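PDB 3H4Y: putative chemotaxis protein from Desulfovibrio vulgaris str. Hildenborough, which is a putative CheX-type chemotaxis protein that probably removes phosphate from the response regulator CheY. Local coordinates for residues A48-T53 with E94-I99; K11-A16 with V151-E156. One frame throughout, in Å; residues are numbered along the deposited sequence.

Interaction 1: A48-T53 with E94-I99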
loop_
_atom_site.group_PDB
_atom_site.type_symbol
_atom_site.label_atom_id
_atom_site.label_comp_id
_atom_site.label_asym_id
_atom_site.label_seq_id
_atom_site.Cartn_x
_atom_site.Cartn_y
_atom_site.Cartn_z
ATOM N N ALA A 48 5.406 5.003 -1.145
ATOM C CA ALA A 48 4.095 4.852 -1.707
ATOM C C ALA A 48 3.921 3.451 -2.271
ATOM O O ALA A 48 4.853 2.899 -2.835
ATOM C CB ALA A 48 3.771 5.927 -2.825
ATOM N N VAL A 49 2.696 2.945 -2.174
ATOM C CA VAL A 49 2.340 1.583 -2.614
ATOM C C VAL A 49 1.178 1.696 -3.589
ATOM O O VAL A 49 0.257 2.461 -3.348
ATOM C CB VAL A 49 1.966 0.668 -1.418
ATOM C CG1 VAL A 49 1.415 -0.701 -1.881
ATOM C CG2 VAL A 49 3.162 0.474 -0.464
ATOM N N ILE A 50 1.271 0.953 -4.692
ATOM C CA ILE A 50 0.211 0.818 -5.694
ATOM C C ILE A 50 -0.030 -0.658 -5.893
ATOM O O ILE A 50 0.900 -1.448 -6.038
ATOM C CB ILE A 50 0.599 1.473 -7.019
ATOM C CG1 ILE A 50 0.541 2.995 -6.847
ATOM C CG2 ILE A 50 -0.249 0.943 -8.205
ATOM C CD1 ILE A 50 1.036 3.781 -8.035
ATOM N N GLY A 51 -1.293 -1.044 -5.929
ATOM C CA GLY A 51 -1.673 -2.422 -6.260
ATOM C C GLY A 51 -1.887 -2.542 -7.747
ATOM O O GLY A 51 -2.452 -1.639 -8.379
ATOM N N ILE A 52 -1.428 -3.653 -8.313
ATOM C CA ILE A 52 -1.588 -3.923 -9.747
ATOM C C ILE A 52 -2.386 -5.236 -9.912
ATOM O O ILE A 52 -2.269 -6.181 -9.107
ATOM C CB ILE A 52 -0.214 -3.938 -10.503
ATOM C CG1 ILE A 52 0.717 -5.046 -10.032
ATOM C CG2 ILE A 52 0.436 -2.559 -10.415
ATOM C CD1 ILE A 52 2.101 -5.121 -10.712
ATOM N N THR A 53 -3.189 -5.267 -10.956
ATOM C CA THR A 53 -4.121 -6.364 -11.189
ATOM C C THR A 53 -4.139 -6.780 -12.638
ATOM O O THR A 53 -3.722 -6.026 -13.513
ATOM C CB THR A 53 -5.561 -5.952 -10.783
ATOM O OG1 THR A 53 -6.042 -4.898 -11.615
ATOM C CG2 THR A 53 -5.635 -5.526 -9.300
ATOM N N GLU A 94 2.319 11.144 -6.546
ATOM C CA GLU A 94 2.329 11.446 -7.965
ATOM C C GLU A 94 3.481 10.771 -8.675
ATOM O O GLU A 94 3.299 10.245 -9.794
ATOM C CB GLU A 94 2.384 12.950 -8.222
ATOM C CG GLU A 94 1.077 13.626 -7.922
ATOM C CD GLU A 94 1.205 15.132 -7.834
ATOM O OE1 GLU A 94 2.229 15.670 -8.346
ATOM O OE2 GLU A 94 0.288 15.753 -7.242
ATOM N N VAL A 95 4.683 10.862 -8.105
ATOM C CA VAL A 95 5.832 10.204 -8.700
ATOM C C VAL A 95 5.608 8.696 -8.836
ATOM O O VAL A 95 5.876 8.079 -9.885
ATOM C CB VAL A 95 7.127 10.486 -7.881
ATOM C CG1 VAL A 95 8.202 9.433 -8.133
ATOM C CG2 VAL A 95 7.626 11.830 -8.223
ATOM N N THR A 96 5.078 8.093 -7.789
ATOM C CA THR A 96 4.802 6.660 -7.798
ATOM C C THR A 96 3.738 6.302 -8.809
ATOM O O THR A 96 3.865 5.307 -9.522
ATOM C CB THR A 96 4.482 6.147 -6.391
ATOM O OG1 THR A 96 5.596 6.490 -5.548
ATOM C CG2 THR A 96 4.309 4.635 -6.391
ATOM N N ASN A 97 2.678 7.090 -8.874
ATOM C CA ASN A 97 1.645 6.892 -9.880
ATOM C C ASN A 97 2.213 6.931 -11.315
ATOM O O ASN A 97 1.808 6.094 -12.158
ATOM C CB ASN A 97 0.565 7.927 -9.726
ATOM C CG ASN A 97 -0.624 7.583 -10.517
ATOM O OD1 ASN A 97 -0.939 8.249 -11.509
ATOM N ND2 ASN A 97 -1.274 6.519 -10.130
HETATM N N MSE A 98 3.114 7.863 -11.621
HETATM C CA MSE A 98 3.692 7.931 -12.975
HETATM C C MSE A 98 4.704 6.832 -13.262
HETATM O O MSE A 98 4.821 6.379 -14.369
HETATM C CB MSE A 98 4.265 9.314 -13.233
HETATM C CG MSE A 98 3.173 10.370 -13.205
HETATM SE SE MSE A 98 1.650 10.006 -14.386
HETATM C CE MSE A 98 2.631 9.492 -15.918
ATOM N N ILE A 99 5.437 6.422 -12.240
ATOM C CA ILE A 99 6.347 5.271 -12.390
ATOM C C ILE A 99 5.501 4.049 -12.691
ATOM O O ILE A 99 5.815 3.271 -13.628
ATOM C CB ILE A 99 7.223 5.055 -11.164
ATOM C CG1 ILE A 99 8.260 6.174 -11.118
ATOM C CG2 ILE A 99 7.902 3.647 -11.208
ATOM C CD1 ILE A 99 9.131 6.167 -9.883
#

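Interaction 2: K11-A16 with V151-E156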
loop_
_atom_site.group_PDB
_atom_site.type_symbol
_atom_site.label_atom_id
_atom_site.label_comp_id
_atom_site.label_asym_id
_atom_site.label_seq_id
_atom_site.Cartn_x
_atom_site.Cartn_y
_atom_site.Cartn_z
ATOM N N LYS A 11 13.963 -3.527 -16.556
ATOM C CA LYS A 11 14.117 -2.509 -17.596
ATOM C C LYS A 11 13.044 -1.430 -17.632
ATOM O O LYS A 11 13.381 -0.242 -17.570
ATOM C CB LYS A 11 14.342 -3.134 -18.992
ATOM C CG LYS A 11 15.669 -3.892 -19.087
ATOM C CD LYS A 11 15.904 -4.446 -20.497
ATOM C CE LYS A 11 17.201 -5.255 -20.577
ATOM N NZ LYS A 11 17.313 -6.008 -21.872
ATOM N N PRO A 12 11.752 -1.820 -17.704
ATOM C CA PRO A 12 10.699 -0.787 -17.711
ATOM C C PRO A 12 10.674 0.055 -16.412
ATOM O O PRO A 12 10.305 1.239 -16.434
ATOM C CB PRO A 12 9.411 -1.594 -17.951
ATOM C CG PRO A 12 9.756 -3.017 -17.630
ATOM C CD PRO A 12 11.195 -3.187 -17.867
ATOM N N PHE A 13 11.047 -0.547 -15.286
ATOM C CA PHE A 13 11.124 0.202 -14.019
ATOM C C PHE A 13 12.250 1.196 -13.967
ATOM O O PHE A 13 12.082 2.310 -13.448
ATOM C CB PHE A 13 11.127 -0.766 -12.821
ATOM C CG PHE A 13 9.772 -1.329 -12.548
ATOM C CD1 PHE A 13 8.836 -0.589 -11.824
ATOM C CD2 PHE A 13 9.377 -2.557 -13.088
ATOM C CE1 PHE A 13 7.564 -1.066 -11.630
ATOM C CE2 PHE A 13 8.096 -3.037 -12.881
ATOM C CZ PHE A 13 7.186 -2.269 -12.144
ATOM N N ILE A 14 13.410 0.802 -14.483
ATOM C CA ILE A 14 14.532 1.735 -14.507
ATOM C C ILE A 14 14.206 2.892 -15.455
ATOM O O ILE A 14 14.376 4.051 -15.102
ATOM C CB ILE A 14 15.830 1.007 -14.894
ATOM C CG1 ILE A 14 16.242 0.060 -13.776
ATOM C CG2 ILE A 14 16.960 2.034 -15.207
ATOM C CD1 ILE A 14 17.329 -0.950 -14.215
ATOM N N ALA A 15 13.705 2.582 -16.655
ATOM C CA ALA A 15 13.363 3.605 -17.606
ATOM C C ALA A 15 12.316 4.568 -17.056
ATOM O O ALA A 15 12.462 5.808 -17.156
ATOM C CB ALA A 15 12.861 2.965 -18.930
ATOM N N ALA A 16 11.262 4.006 -16.465
ATOM C CA ALA A 16 10.167 4.800 -15.856
ATOM C C ALA A 16 10.663 5.706 -14.732
ATOM O O ALA A 16 10.343 6.897 -14.675
ATOM C CB ALA A 16 9.070 3.882 -15.352
ATOM N N VAL A 151 12.826 0.946 -5.470
ATOM C CA VAL A 151 11.636 0.579 -6.230
ATOM C C VAL A 151 11.436 -0.950 -6.159
ATOM O O VAL A 151 12.389 -1.719 -6.351
ATOM C CB VAL A 151 11.725 1.025 -7.716
ATOM C CG1 VAL A 151 10.493 0.498 -8.543
ATOM C CG2 VAL A 151 11.866 2.551 -7.815
ATOM N N GLU A 152 10.213 -1.382 -5.817
ATOM C CA GLU A 152 9.891 -2.811 -5.773
ATOM C C GLU A 152 8.709 -3.130 -6.683
ATOM O O GLU A 152 7.879 -2.283 -6.951
ATOM C CB GLU A 152 9.578 -3.289 -4.346
ATOM C CG GLU A 152 10.695 -3.207 -3.383
ATOM C CD GLU A 152 10.369 -4.020 -2.143
ATOM O OE1 GLU A 152 9.209 -3.940 -1.659
ATOM O OE2 GLU A 152 11.255 -4.746 -1.636
ATOM N N PHE A 153 8.647 -4.385 -7.116
ATOM C CA PHE A 153 7.620 -4.887 -8.034
ATOM C C PHE A 153 7.483 -6.364 -7.765
ATOM O O PHE A 153 8.489 -7.068 -7.616
ATOM C CB PHE A 153 8.127 -4.708 -9.493
ATOM C CG PHE A 153 7.329 -5.420 -10.582
ATOM C CD1 PHE A 153 5.967 -5.201 -10.789
ATOM C CD2 PHE A 153 8.005 -6.230 -11.479
ATOM C CE1 PHE A 153 5.294 -5.813 -11.831
ATOM C CE2 PHE A 153 7.353 -6.844 -12.521
ATOM C CZ PHE A 153 5.990 -6.631 -12.695
ATOM N N CYS A 154 6.243 -6.837 -7.711
ATOM C CA CYS A 154 6.016 -8.283 -7.641
ATOM C C CYS A 154 4.690 -8.614 -8.269
ATOM O O CYS A 154 3.812 -7.748 -8.406
ATOM C CB CYS A 154 6.030 -8.759 -6.191
ATOM S SG CYS A 154 4.730 -8.054 -5.126
ATOM N N PHE A 155 4.546 -9.867 -8.691
ATOM C CA PHE A 155 3.252 -10.366 -9.134
ATOM C C PHE A 155 3.231 -11.885 -8.939
ATOM O O PHE A 155 4.278 -12.532 -8.852
ATOM C CB PHE A 155 2.893 -10.000 -10.604
ATOM C CG PHE A 155 3.841 -10.569 -11.627
ATOM C CD1 PHE A 155 3.698 -11.860 -12.094
ATOM C CD2 PHE A 155 4.873 -9.797 -12.119
ATOM C CE1 PHE A 155 4.578 -12.377 -13.031
ATOM C CE2 PHE A 155 5.749 -10.289 -13.071
ATOM C CZ PHE A 155 5.608 -11.586 -13.526
ATOM N N GLU A 156 2.015 -12.405 -8.867
ATOM C CA GLU A 156 1.758 -13.844 -8.739
ATOM C C GLU A 156 0.521 -14.178 -9.544
ATOM O O GLU A 156 -0.340 -13.318 -9.845
ATOM C CB GLU A 156 1.542 -14.248 -7.283
ATOM C CG GLU A 156 0.266 -13.741 -6.681
ATOM C CD GLU A 156 0.048 -14.254 -5.258
ATOM O OE1 GLU A 156 1.028 -14.597 -4.582
ATOM O OE2 GLU A 156 -1.116 -14.301 -4.842
ATOM O OXT GLU A 156 0.337 -15.369 -9.849
#

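Interaction 1: A48-T53 with E94-I99
Ile50 lays the CD1 end of its side chain against the helix backbone at Thr96 and Asn97, overlapping both residues at once. Ile50 CD1 lies 3.5 Å from the carbonyl O of Thr96 and 3.7 Å from CA of Asn97, so the strand residue meets helix main chain as much as side chain. The torsions account for this reach: CG1 stands anti to the carbonyl carbon (chi1 -73°) and the chain is then extended to CD1. Thr96 runs past it in the opposite sense, its CG2 3.8 Å from Ile50 CD1. Asn97 adds a marginal touch, Asn97 ND2 to Ile50 CD1 at 4.1 Å.

Two residues earlier on the strand, Ala48 makes the other strand contact. Its CB is 3.3 Å from Thr96 OG1, in van der Waals packing, and the CA atoms of Ala48 and Thr96 are 6.4 Å apart, a close approach consistent with the small side chain. The Thr96 hydroxyl has its polar partner within the helix, a hydrogen bond to Val92 O one turn back. No hydrogen bond joins the segments. Their axes approach to 8.5 Å at a crossing angle of -36°, and Val62 of the adjoining strand 58-64 also touches Thr96. This is helix-on-sheet packing in the buried layer of the CheX-like α/β fold, with helix 84-109 lying against the antiparallel sheet.

Interaction 2: K11-A16 with V151-E156
Aromatic contact between Phe13 and Phe153 dominates this interface. The ring centroids are 4.6 Å apart and the planes are inclined at 38°, an oblique pairing. Phe13 presents its CE2 corner over one face of the Phe153 ring, 3.4 Å from CG and displaced toward the rim, with CZ beside it at 3.5 Å from Phe153 CD1. A CH-pi contact works in the reverse direction: CB of Phe153 sits over a face of the Phe13 ring, 4.1 Å from its centroid and 28° off the normal. That CB already points toward the helix, and with CG anti to the backbone N (chi1 168°) the Phe153 ring is carried to Phe13 as well.

Aliphatic packing supplies the remainder. Val151, two residues earlier on the strand, brings CG1 to 3.8 Å from Phe13 CD1, approaching that ring obliquely. One helix side chain thus spans two strand residues that face the same way, without any hydrogen bond between the segments. Ile60 and Met138 touch both phenylalanines, Ala103 touches Phe13 and Leu107 touches Phe153. This aromatic pair is hydrophobic-core packing that joins the N-terminal helix 10-25 to the C-terminal strand 147-155 of the α/β fold.

In the fold
Interactions 1 and 2 set two helices against one antiparallel sheet, their centres 11 Å apart. Strand 58-64 lies between strands 47-54 and 147-155, yet the two contacts still meet directly: Ile52 CD1 reaches Phe153 CE1 at 3.5 Å. On the helix side, Ile99 O is 3.7 Å from Ala16 CB, so helices 84-109 and 10-25 also touch. Together these approaches make the contacts parts of a continuous buried core. Two neighbourhoods adjoin it: a (4R)-2-methylpentane-2,4-diol, probably from the crystallisation liquor, has its nearest atom about 3 Å from the Phe153 side chain and its O2 hydrogen-bonded to Phe155 N, and a hydrogen bond links Thr53 OG1 with Thr53 OG1 of the second subunit.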